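Local coordinates for Exo-arabinanase (Penicillium chrysogenum, PDB 3A72), which hydrolyses alpha-1,5-linked L-arabinan as an exo-acting glycoside hydrolase, and is captured here with arabinobiose bound, at residues G175-H180 against D195-T200; P205-V210 against V221-S226; F235-R240 against T262-S267. All coordinates share one frame; numbering follows the deposited sequence.

The chain folds into a six-bladed beta-propeller, each blade a four-stranded antiparallel sheet, and the three contacts follow one another in series, none nested in or crossing another. Interaction 1 closes the hairpin of strands 177-183 and 193-196, the last two strands of one blade. The chain then enters the next blade, where interaction 2 closes the hairpin of strands 204-212 and 218-225. Interaction 3 closes a longer excursion, tying the start of strand 237-242 to the loop that leads toward strand 269-273 of the following blade. Tyr-198 joins interaction 1 to Tyr-222 and Arg-240, while Glu-223 of interaction 2 reaches Ser-267. Interactions 1 and 2 both touch a bound arabinose.

Interaction 1: residues G175-H180 against D195-T200; sequences GQTMVH and DVTYPT. With AHR (alpha-L-arabinofuranose), chain B.
Met-178 and Val-196 run alongside each other on one face of the sheet, at a classic beta bulge in the hairpin that ends one propeller blade. The thioether chain bends at its last torsion (chi3 -60°), which brings CE of Met-178 onto the isopropyl group of Val-196, 3.5 Å from its CB. The same face is covered by the neighbouring blade, with Tyr-220 touching both side chains and Pro-208 against the methionine. In the bulge Asp-195 and Val-196 stand opposite the single Met-178, whose O is gripped by two amides: Asp-195 N at 2.9 Å and Val-196 N at 3.0 Å. The former lies in the carbonyl plane, the latter is tilted 28° from it. Beyond the bulge, Thr-177 and Thr-197 meet through their CG2 methyls at 3.7 Å, while the Thr-177 hydroxyl bonds to Glu-194. At the other end the Asp-195 carboxylate comes to the edge of the His-180 ring, the planes 26° apart; the closest approach is doubtful, and His-180 NE2 bonds to Glu-246 O. Gln-176, just before the strand, belongs to the arabinose pocket; a water bridges the backbones, donating to Gln-176 O and accepting from Tyr-198 N, both at 2.9 Å.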
loop_
_atom_site.group_PDB
_atom_site.type_symbol
_atom_site.label_atom_id
_atom_site.label_comp_id
_atom_site.label_asym_id
_atom_site.label_seq_id
_atom_site.Cartn_x
_atom_site.Cartn_y
_atom_site.Cartn_z
ATOM N N GLY A 175 -18.767 -10.587 -1.267
ATOM C CA GLY A 175 -17.933 -10.528 -2.431
ATOM C C GLY A 175 -16.469 -10.401 -2.050
ATOM O O GLY A 175 -15.587 -11.074 -2.605
ATOM N N GLN A 176 -16.173 -9.466 -1.136
ATOM C CA GLN A 176 -14.843 -9.260 -0.579
ATOM C C GLN A 176 -15.008 -8.625 0.794
ATOM O O GLN A 176 -15.948 -7.858 1.006
ATOM C CB GLN A 176 -13.948 -8.444 -1.499
ATOM C CG GLN A 176 -12.489 -8.368 -1.065
ATOM C CD GLN A 176 -11.632 -7.663 -2.085
ATOM O OE1 GLN A 176 -11.584 -6.370 -2.057
ATOM N NE2 GLN A 176 -10.993 -8.353 -2.920
ATOM N N THR A 177 -14.059 -8.880 1.680
ATOM C CA THR A 177 -13.916 -8.193 2.960
ATOM C C THR A 177 -12.517 -7.680 3.098
ATOM O O THR A 177 -11.631 -7.969 2.273
ATOM C CB THR A 177 -14.248 -9.122 4.149
ATOM O OG1 THR A 177 -13.206 -10.080 4.228
ATOM C CG2 THR A 177 -15.619 -9.758 3.967
ATOM N N MET A 178 -12.231 -6.947 4.187
ATOM C CA MET A 178 -10.850 -6.715 4.582
ATOM C C MET A 178 -10.674 -7.234 6.014
ATOM O O MET A 178 -11.602 -7.151 6.856
ATOM C CB MET A 178 -10.445 -5.262 4.502
ATOM C CG MET A 178 -10.486 -4.757 3.052
ATOM S SD MET A 178 -10.206 -2.983 2.891
ATOM C CE MET A 178 -11.578 -2.396 3.857
ATOM N N VAL A 179 -9.530 -7.777 6.268
ATOM C CA VAL A 179 -9.177 -8.542 7.466
ATOM C C VAL A 179 -7.787 -8.199 7.918
ATOM O O VAL A 179 -7.007 -7.512 7.219
ATOM C CB VAL A 179 -9.287 -10.062 7.179
ATOM C CG1 VAL A 179 -10.650 -10.431 6.618
ATOM C CG2 VAL A 179 -8.192 -10.516 6.266
ATOM N N HIS A 180 -7.387 -8.782 9.052
ATOM C CA HIS A 180 -5.984 -8.774 9.413
ATOM C C HIS A 180 -5.632 -10.053 10.178
ATOM O O HIS A 180 -6.502 -10.752 10.707
ATOM C CB HIS A 180 -5.528 -7.522 10.247
ATOM C CG HIS A 180 -6.132 -7.495 11.602
ATOM N ND1 HIS A 180 -5.737 -8.052 12.773
ATOM C CD2 HIS A 180 -7.254 -6.803 11.882
ATOM C CE1 HIS A 180 -6.643 -7.706 13.741
ATOM N NE2 HIS A 180 -7.578 -6.936 13.181
ATOM N N ASP A 195 -12.290 -7.115 9.626
ATOM C CA ASP A 195 -12.263 -5.685 9.923
ATOM C C ASP A 195 -13.411 -4.927 9.247
ATOM O O ASP A 195 -14.071 -4.120 9.897
ATOM C CB ASP A 195 -10.903 -5.124 9.500
ATOM C CG ASP A 195 -9.798 -5.520 10.410
ATOM O OD1 ASP A 195 -10.045 -5.786 11.616
ATOM O OD2 ASP A 195 -8.616 -5.538 9.924
ATOM N N VAL A 196 -13.577 -5.153 7.942
ATOM C CA VAL A 196 -14.578 -4.434 7.188
ATOM C C VAL A 196 -15.408 -5.461 6.399
ATOM O O VAL A 196 -14.877 -6.132 5.493
ATOM C CB VAL A 196 -13.993 -3.363 6.266
ATOM C CG1 VAL A 196 -15.113 -2.712 5.457
ATOM C CG2 VAL A 196 -13.213 -2.330 7.056
ATOM N N THR A 197 -16.673 -5.585 6.771
ATOM C CA THR A 197 -17.657 -6.403 6.091
ATOM C C THR A 197 -18.925 -5.595 5.913
ATOM O O THR A 197 -19.237 -4.736 6.753
ATOM C CB THR A 197 -17.984 -7.702 6.841
ATOM O OG1 THR A 197 -18.738 -7.406 7.979
ATOM C CG2 THR A 197 -16.731 -8.457 7.293
ATOM N N TYR A 198 -19.657 -5.906 4.855
ATOM C CA TYR A 198 -20.963 -5.239 4.566
ATOM C C TYR A 198 -22.003 -6.295 4.243
ATOM O O TYR A 198 -21.702 -7.363 3.698
ATOM C CB TYR A 198 -20.801 -4.222 3.395
ATOM C CG TYR A 198 -20.029 -3.010 3.817
ATOM C CD1 TYR A 198 -20.626 -2.050 4.632
ATOM C CD2 TYR A 198 -18.707 -2.778 3.473
ATOM C CE1 TYR A 198 -19.944 -0.939 5.069
ATOM C CE2 TYR A 198 -18.029 -1.680 3.898
ATOM C CZ TYR A 198 -18.651 -0.747 4.675
ATOM O OH TYR A 198 -17.929 0.345 5.095
ATOM N N PRO A 199 -23.268 -5.967 4.546
ATOM C CA PRO A 199 -24.337 -6.955 4.380
ATOM C C PRO A 199 -24.907 -7.104 3.012
ATOM O O PRO A 199 -25.825 -7.891 2.850
ATOM C CB PRO A 199 -25.398 -6.412 5.355
ATOM C CG PRO A 199 -25.181 -4.922 5.334
ATOM C CD PRO A 199 -23.703 -4.766 5.278
ATOM N N THR A 200 -24.418 -6.369 2.004
ATOM C CA THR A 200 -24.797 -6.580 0.630
ATOM C C THR A 200 -23.735 -7.379 -0.066
ATOM O O THR A 200 -22.566 -6.967 -0.069
ATOM C CB THR A 200 -24.982 -5.248 -0.074
ATOM O OG1 THR A 200 -25.869 -4.431 0.673
ATOM C CG2 THR A 200 -25.532 -5.424 -1.480
HETATM O O5 AHR B . -7.182 -6.743 -8.642
HETATM C C5 AHR B . -7.445 -7.039 -7.233
HETATM C C4 AHR B . -8.582 -6.170 -6.775
HETATM O O4 AHR B . -8.119 -4.813 -6.738
HETATM C C3 AHR B . -9.039 -6.492 -5.357
HETATM O O3 AHR B . -10.062 -7.503 -5.396
HETATM C C2 AHR B . -9.576 -5.124 -4.871
HETATM O O2 AHR B . -9.396 -4.913 -3.472
HETATM C C1 AHR B . -8.835 -4.097 -5.726
HETATM O O1 AHR B . -9.783 -3.266 -6.456
HETATM O O HOH W 1 -19.910 -8.040 0.580
HETATM O O HOH W 2 -18.218 -6.953 2.547
HETATM O O HOH W 3 -8.123 -4.889 7.377
#

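Interaction 2: residues P205-V210 against V221-S226; sequences PGMPVV and VYEYGS. With AHR (alpha-L-arabinofuranose), chain B.
This is a buried antiparallel hairpin contact between the first two strands of a propeller blade, interrupted by a beta bulge where the strands border the sugar-binding pocket. Pro-205 pairs with Tyr-224 and Gly-206 with Glu-223, but the register has slipped by one residue at the pair Val-209 and Val-221. Both hydrogen-bonded pairs are doubly linked, Gly-206 N reaching Glu-223 O at 2.9 Å and Val-209 N reaching Val-221 O at 3.0 Å. Between them, Met-207 takes a left-handed backbone conformation, and its N turns to Ser-166 OG.

The Met-207 and Glu-223 side chains cross obliquely at the bulge, with Met-207 SD 3.6 Å from Glu-223 OE1; the same sulfur touches C1 of the arabinose. Gly-206, lacking a side chain, lets the sugar's O2 come to 3.6 Å from its CA. The glutamate leaves the strand with CG between the backbone N and the carbonyl carbon (chi1 64°), bringing Glu-223 CG within 3.3 Å of Gly-206 O, and then runs extended toward the ligand. Its two oxygens have different partners: OE1 accepts from Ser-267 N, which probably helps to fix the carboxylate, whereas Glu-223 OE2 accepts a hydrogen bond from O1 of one bound arabinose at 2.6 Å.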
loop_
_atom_site.group_PDB
_atom_site.type_symbol
_atom_site.label_atom_id
_atom_site.label_comp_id
_atom_site.label_asym_id
_atom_site.label_seq_id
_atom_site.Cartn_x
_atom_site.Cartn_y
_atom_site.Cartn_z
ATOM N N PRO A 205 -15.472 -3.859 -0.378
ATOM C CA PRO A 205 -14.459 -3.010 0.242
ATOM C C PRO A 205 -13.094 -3.638 -0.022
ATOM O O PRO A 205 -12.959 -4.888 -0.007
ATOM C CB PRO A 205 -14.863 -3.033 1.710
ATOM C CG PRO A 205 -15.454 -4.407 1.904
ATOM C CD PRO A 205 -16.267 -4.612 0.644
ATOM N N GLY A 206 -12.069 -2.825 -0.230
ATOM C CA GLY A 206 -10.737 -3.334 -0.529
ATOM C C GLY A 206 -9.671 -2.302 -0.296
ATOM O O GLY A 206 -9.889 -1.099 -0.180
ATOM N N MET A 207 -8.418 -2.791 -0.307
ATOM C CA MET A 207 -7.206 -2.017 -0.415
ATOM C C MET A 207 -6.938 -1.175 0.826
ATOM O O MET A 207 -6.867 0.041 0.786
ATOM C CB MET A 207 -7.209 -1.139 -1.668
ATOM C CG MET A 207 -7.543 -1.952 -2.928
ATOM S SD MET A 207 -7.173 -1.124 -4.498
ATOM C CE MET A 207 -5.394 -1.390 -4.578
ATOM N N PRO A 208 -6.723 -1.849 1.986
ATOM C CA PRO A 208 -6.563 -1.106 3.245
ATOM C C PRO A 208 -5.201 -0.478 3.372
ATOM O O PRO A 208 -4.162 -1.143 3.165
ATOM C CB PRO A 208 -6.764 -2.205 4.304
ATOM C CG PRO A 208 -6.260 -3.476 3.617
ATOM C CD PRO A 208 -6.660 -3.313 2.168
ATOM N N VAL A 209 -5.186 0.794 3.799
ATOM C CA VAL A 209 -3.949 1.494 4.079
ATOM C C VAL A 209 -4.163 2.252 5.400
ATOM O O VAL A 209 -5.231 2.845 5.593
ATOM C CB VAL A 209 -3.528 2.421 2.931
ATOM C CG1 VAL A 209 -2.340 3.306 3.308
ATOM C CG2 VAL A 209 -3.235 1.626 1.668
ATOM N N VAL A 210 -3.173 2.251 6.295
ATOM C CA VAL A 210 -3.352 2.828 7.641
ATOM C C VAL A 210 -2.260 3.846 7.881
ATOM O O VAL A 210 -1.093 3.627 7.518
ATOM C CB VAL A 210 -3.327 1.734 8.707
ATOM C CG1 VAL A 210 -3.557 2.311 10.090
ATOM C CG2 VAL A 210 -4.363 0.676 8.422
ATOM N N VAL A 221 -7.969 3.713 5.766
ATOM C CA VAL A 221 -8.619 4.142 4.540
ATOM C C VAL A 221 -8.712 2.938 3.597
ATOM O O VAL A 221 -7.882 2.034 3.585
ATOM C CB VAL A 221 -7.882 5.338 3.914
ATOM C CG1 VAL A 221 -6.532 4.968 3.308
ATOM C CG2 VAL A 221 -8.750 6.089 2.892
ATOM N N TYR A 222 -9.779 2.971 2.779
ATOM C CA TYR A 222 -10.054 1.884 1.848
ATOM C C TYR A 222 -10.930 2.401 0.722
ATOM O O TYR A 222 -11.541 3.467 0.808
ATOM C CB TYR A 222 -10.742 0.751 2.563
ATOM C CG TYR A 222 -12.039 0.997 3.309
ATOM C CD1 TYR A 222 -13.263 0.622 2.796
ATOM C CD2 TYR A 222 -12.007 1.570 4.572
ATOM C CE1 TYR A 222 -14.445 0.823 3.502
ATOM C CE2 TYR A 222 -13.176 1.731 5.307
ATOM C CZ TYR A 222 -14.383 1.366 4.777
ATOM O OH TYR A 222 -15.515 1.528 5.557
ATOM N N GLU A 223 -10.964 1.623 -0.387
ATOM C CA GLU A 223 -11.988 1.834 -1.406
ATOM C C GLU A 223 -13.199 1.023 -1.014
ATOM O O GLU A 223 -13.086 -0.145 -0.602
ATOM C CB GLU A 223 -11.498 1.476 -2.822
ATOM C CG GLU A 223 -11.165 -0.010 -3.002
ATOM C CD GLU A 223 -10.723 -0.397 -4.396
ATOM O OE1 GLU A 223 -10.280 0.494 -5.196
ATOM O OE2 GLU A 223 -10.812 -1.623 -4.679
ATOM N N TYR A 224 -14.381 1.594 -1.146
ATOM C CA TYR A 224 -15.631 0.892 -0.805
ATOM C C TYR A 224 -16.354 0.634 -2.147
ATOM O O TYR A 224 -17.145 1.450 -2.580
ATOM C CB TYR A 224 -16.435 1.669 0.230
ATOM C CG TYR A 224 -17.717 1.026 0.655
ATOM C CD1 TYR A 224 -18.180 -0.212 0.227
ATOM C CD2 TYR A 224 -18.553 1.671 1.536
ATOM C CE1 TYR A 224 -19.338 -0.775 0.625
ATOM C CE2 TYR A 224 -19.794 1.138 1.902
ATOM C CZ TYR A 224 -20.162 -0.087 1.445
ATOM O OH TYR A 224 -21.399 -0.559 1.792
ATOM N N GLY A 225 -16.107 -0.538 -2.734
ATOM C CA GLY A 225 -16.850 -0.926 -3.931
ATOM C C GLY A 225 -18.281 -1.261 -3.562
ATOM O O GLY A 225 -18.553 -2.100 -2.682
ATOM N N SER A 226 -19.253 -0.638 -4.241
ATOM C CA SER A 226 -20.651 -0.913 -4.031
ATOM C C SER A 226 -21.443 -0.320 -5.178
ATOM O O SER A 226 -21.041 0.661 -5.821
ATOM C CB SER A 226 -21.125 -0.295 -2.719
ATOM O OG SER A 226 -22.480 -0.622 -2.380
HETATM O O5 AHR B . -7.182 -6.743 -8.642
HETATM C C5 AHR B . -7.445 -7.039 -7.233
HETATM C C4 AHR B . -8.582 -6.170 -6.775
HETATM O O4 AHR B . -8.119 -4.813 -6.738
HETATM C C3 AHR B . -9.039 -6.492 -5.357
HETATM O O3 AHR B . -10.062 -7.503 -5.396
HETATM C C2 AHR B . -9.576 -5.124 -4.871
HETATM O O2 AHR B . -9.396 -4.913 -3.472
HETATM C C1 AHR B . -8.835 -4.097 -5.726
HETATM O O1 AHR B . -9.783 -3.266 -6.456
#

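Interaction 3: residues F235-R240 against T262-S267; sequences FPLYYR and TQPTSS
Within this contact the Phe-235 ring is approached near its root by Ser-266 OG, which lies obliquely to it at 4.2 Å from Phe-235 CG and 3.8 Å from CB, while the far end of the ring leads away from the 262-267 loop; the phenylalanine also touches Glu-223. At the in-plane edge of the Tyr-238 ring sits Pro-236 O, within the same segment. The start of a blade's third strand is joined to the irregular chain passing to the next blade through a single bridge of Pro-236 and Thr-265. Ser-266 N donates to Phe-235 O at 2.9 Å, and a CA-H...O contact from Thr-265 reaches the same oxygen. In return, Leu-237 N donates to Pro-264 O at a longer 3.2 Å. With CG beside its backbone N (chi1 -59°), Leu-237 lies along this loop, CD1 4.0 Å from Pro-264 CB and CD2 3.7 Å from Ser-266 O. The main-chain N and O of Thr-265 bond outside the segments, to Gln-289 OE1 and Thr-288 OG1. Backbone bonds on both sides of Thr-265 probably help to hold a segment without regular structure in place, so that Ser-267 N can donate to Glu-223 OE1 at the sugar pocket.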
loop_
_atom_site.group_PDB
_atom_site.type_symbol
_atom_site.label_atom_id
_atom_site.label_comp_id
_atom_site.label_asym_id
_atom_site.label_seq_id
_atom_site.Cartn_x
_atom_site.Cartn_y
_atom_site.Cartn_z
ATOM N N PHE A 235 -16.241 3.043 -6.477
ATOM C CA PHE A 235 -15.232 2.744 -5.451
ATOM C C PHE A 235 -14.855 3.996 -4.682
ATOM O O PHE A 235 -13.656 4.331 -4.571
ATOM C CB PHE A 235 -13.989 2.119 -6.101
ATOM C CG PHE A 235 -14.187 0.764 -6.718
ATOM C CD1 PHE A 235 -14.010 -0.357 -5.957
ATOM C CD2 PHE A 235 -14.453 0.614 -8.057
ATOM C CE1 PHE A 235 -14.110 -1.660 -6.507
ATOM C CE2 PHE A 235 -14.586 -0.642 -8.608
ATOM C CZ PHE A 235 -14.354 -1.763 -7.838
ATOM N N PRO A 236 -15.804 4.693 -4.054
ATOM C CA PRO A 236 -15.442 5.889 -3.251
ATOM C C PRO A 236 -14.537 5.543 -2.107
ATOM O O PRO A 236 -14.603 4.465 -1.500
ATOM C CB PRO A 236 -16.787 6.362 -2.718
ATOM C CG PRO A 236 -17.619 5.094 -2.689
ATOM C CD PRO A 236 -17.237 4.361 -3.951
ATOM N N LEU A 237 -13.695 6.514 -1.747
ATOM C CA LEU A 237 -12.830 6.343 -0.588
ATOM C C LEU A 237 -13.626 6.546 0.700
ATOM O O LEU A 237 -14.408 7.499 0.855
ATOM C CB LEU A 237 -11.651 7.321 -0.613
ATOM C CG LEU A 237 -10.761 7.187 -1.845
ATOM C CD1 LEU A 237 -9.502 8.028 -1.609
ATOM C CD2 LEU A 237 -10.442 5.755 -2.205
ATOM N N TYR A 238 -13.386 5.636 1.648
ATOM C CA TYR A 238 -13.949 5.652 3.001
ATOM C C TYR A 238 -12.827 5.487 3.987
ATOM O O TYR A 238 -11.772 4.928 3.679
ATOM C CB TYR A 238 -14.959 4.482 3.205
ATOM C CG TYR A 238 -16.365 4.778 2.770
ATOM C CD1 TYR A 238 -16.699 5.040 1.454
ATOM C CD2 TYR A 238 -17.386 4.794 3.708
ATOM C CE1 TYR A 238 -18.007 5.310 1.111
ATOM C CE2 TYR A 238 -18.728 5.062 3.371
ATOM C CZ TYR A 238 -19.025 5.327 2.064
ATOM O OH TYR A 238 -20.308 5.585 1.661
ATOM N N TYR A 239 -13.051 5.949 5.229
ATOM C CA TYR A 239 -12.122 5.674 6.297
ATOM C C TYR A 239 -12.872 5.352 7.572
ATOM O O TYR A 239 -14.042 5.661 7.778
ATOM C CB TYR A 239 -11.177 6.806 6.503
ATOM C CG TYR A 239 -11.657 8.235 6.647
ATOM C CD1 TYR A 239 -11.925 8.792 7.895
ATOM C CD2 TYR A 239 -11.795 9.027 5.536
ATOM C CE1 TYR A 239 -12.343 10.116 8.018
ATOM C CE2 TYR A 239 -12.164 10.352 5.667
ATOM C CZ TYR A 239 -12.436 10.897 6.884
ATOM O OH TYR A 239 -12.753 12.246 6.943
ATOM N N ARG A 240 -12.128 4.671 8.440
ATOM C CA ARG A 240 -12.533 4.350 9.813
ATOM C C ARG A 240 -11.434 4.844 10.730
ATOM O O ARG A 240 -10.259 4.826 10.407
ATOM C CB ARG A 240 -12.760 2.860 9.964
ATOM C CG ARG A 240 -14.026 2.397 9.284
ATOM C CD ARG A 240 -14.169 0.915 9.217
ATOM N NE ARG A 240 -15.337 0.498 8.438
ATOM C CZ ARG A 240 -16.168 -0.474 8.751
ATOM N NH1 ARG A 240 -16.052 -1.202 9.846
ATOM N NH2 ARG A 240 -17.132 -0.770 7.888
ATOM N N THR A 262 -15.063 17.099 -5.808
ATOM C CA THR A 262 -14.441 15.903 -6.397
ATOM C C THR A 262 -14.784 14.716 -5.521
ATOM O O THR A 262 -14.745 14.795 -4.282
ATOM C CB THR A 262 -12.938 16.113 -6.472
ATOM O OG1 THR A 262 -12.712 17.200 -7.369
ATOM C CG2 THR A 262 -12.179 14.896 -6.951
ATOM N N GLN A 263 -15.074 13.575 -6.152
ATOM C CA GLN A 263 -15.445 12.360 -5.463
ATOM C C GLN A 263 -14.349 11.328 -5.732
ATOM O O GLN A 263 -14.362 10.641 -6.773
ATOM C CB GLN A 263 -16.791 11.858 -5.941
ATOM C CG GLN A 263 -17.879 12.848 -5.508
ATOM C CD GLN A 263 -19.247 12.333 -5.867
ATOM O OE1 GLN A 263 -19.752 11.358 -5.307
ATOM N NE2 GLN A 263 -19.884 12.931 -6.826
ATOM N N PRO A 264 -13.352 11.249 -4.868
ATOM C CA PRO A 264 -12.185 10.381 -5.194
ATOM C C PRO A 264 -12.581 8.916 -5.168
ATOM O O PRO A 264 -13.338 8.463 -4.296
ATOM C CB PRO A 264 -11.176 10.709 -4.110
ATOM C CG PRO A 264 -11.858 11.446 -3.096
ATOM C CD PRO A 264 -13.194 11.913 -3.571
ATOM N N THR A 265 -11.998 8.149 -6.076
ATOM C CA THR A 265 -12.289 6.729 -6.173
ATOM C C THR A 265 -11.029 5.913 -6.384
ATOM O O THR A 265 -10.065 6.345 -7.064
ATOM C CB THR A 265 -13.295 6.408 -7.302
ATOM O OG1 THR A 265 -12.748 6.825 -8.541
ATOM C CG2 THR A 265 -14.634 7.068 -7.065
ATOM N N SER A 266 -11.068 4.705 -5.838
ATOM C CA SER A 266 -10.142 3.588 -6.014
ATOM C C SER A 266 -8.834 3.760 -5.214
ATOM O O SER A 266 -8.294 4.867 -5.038
ATOM C CB SER A 266 -9.805 3.323 -7.453
ATOM O OG SER A 266 -10.951 2.930 -8.203
ATOM N N SER A 267 -8.320 2.598 -4.767
ATOM C CA SER A 267 -6.940 2.406 -4.388
ATOM C C SER A 267 -6.309 3.559 -3.626
ATOM O O SER A 267 -5.398 4.222 -4.132
ATOM C CB SER A 267 -6.100 2.058 -5.613
ATOM O OG SER A 267 -5.931 3.136 -6.511
#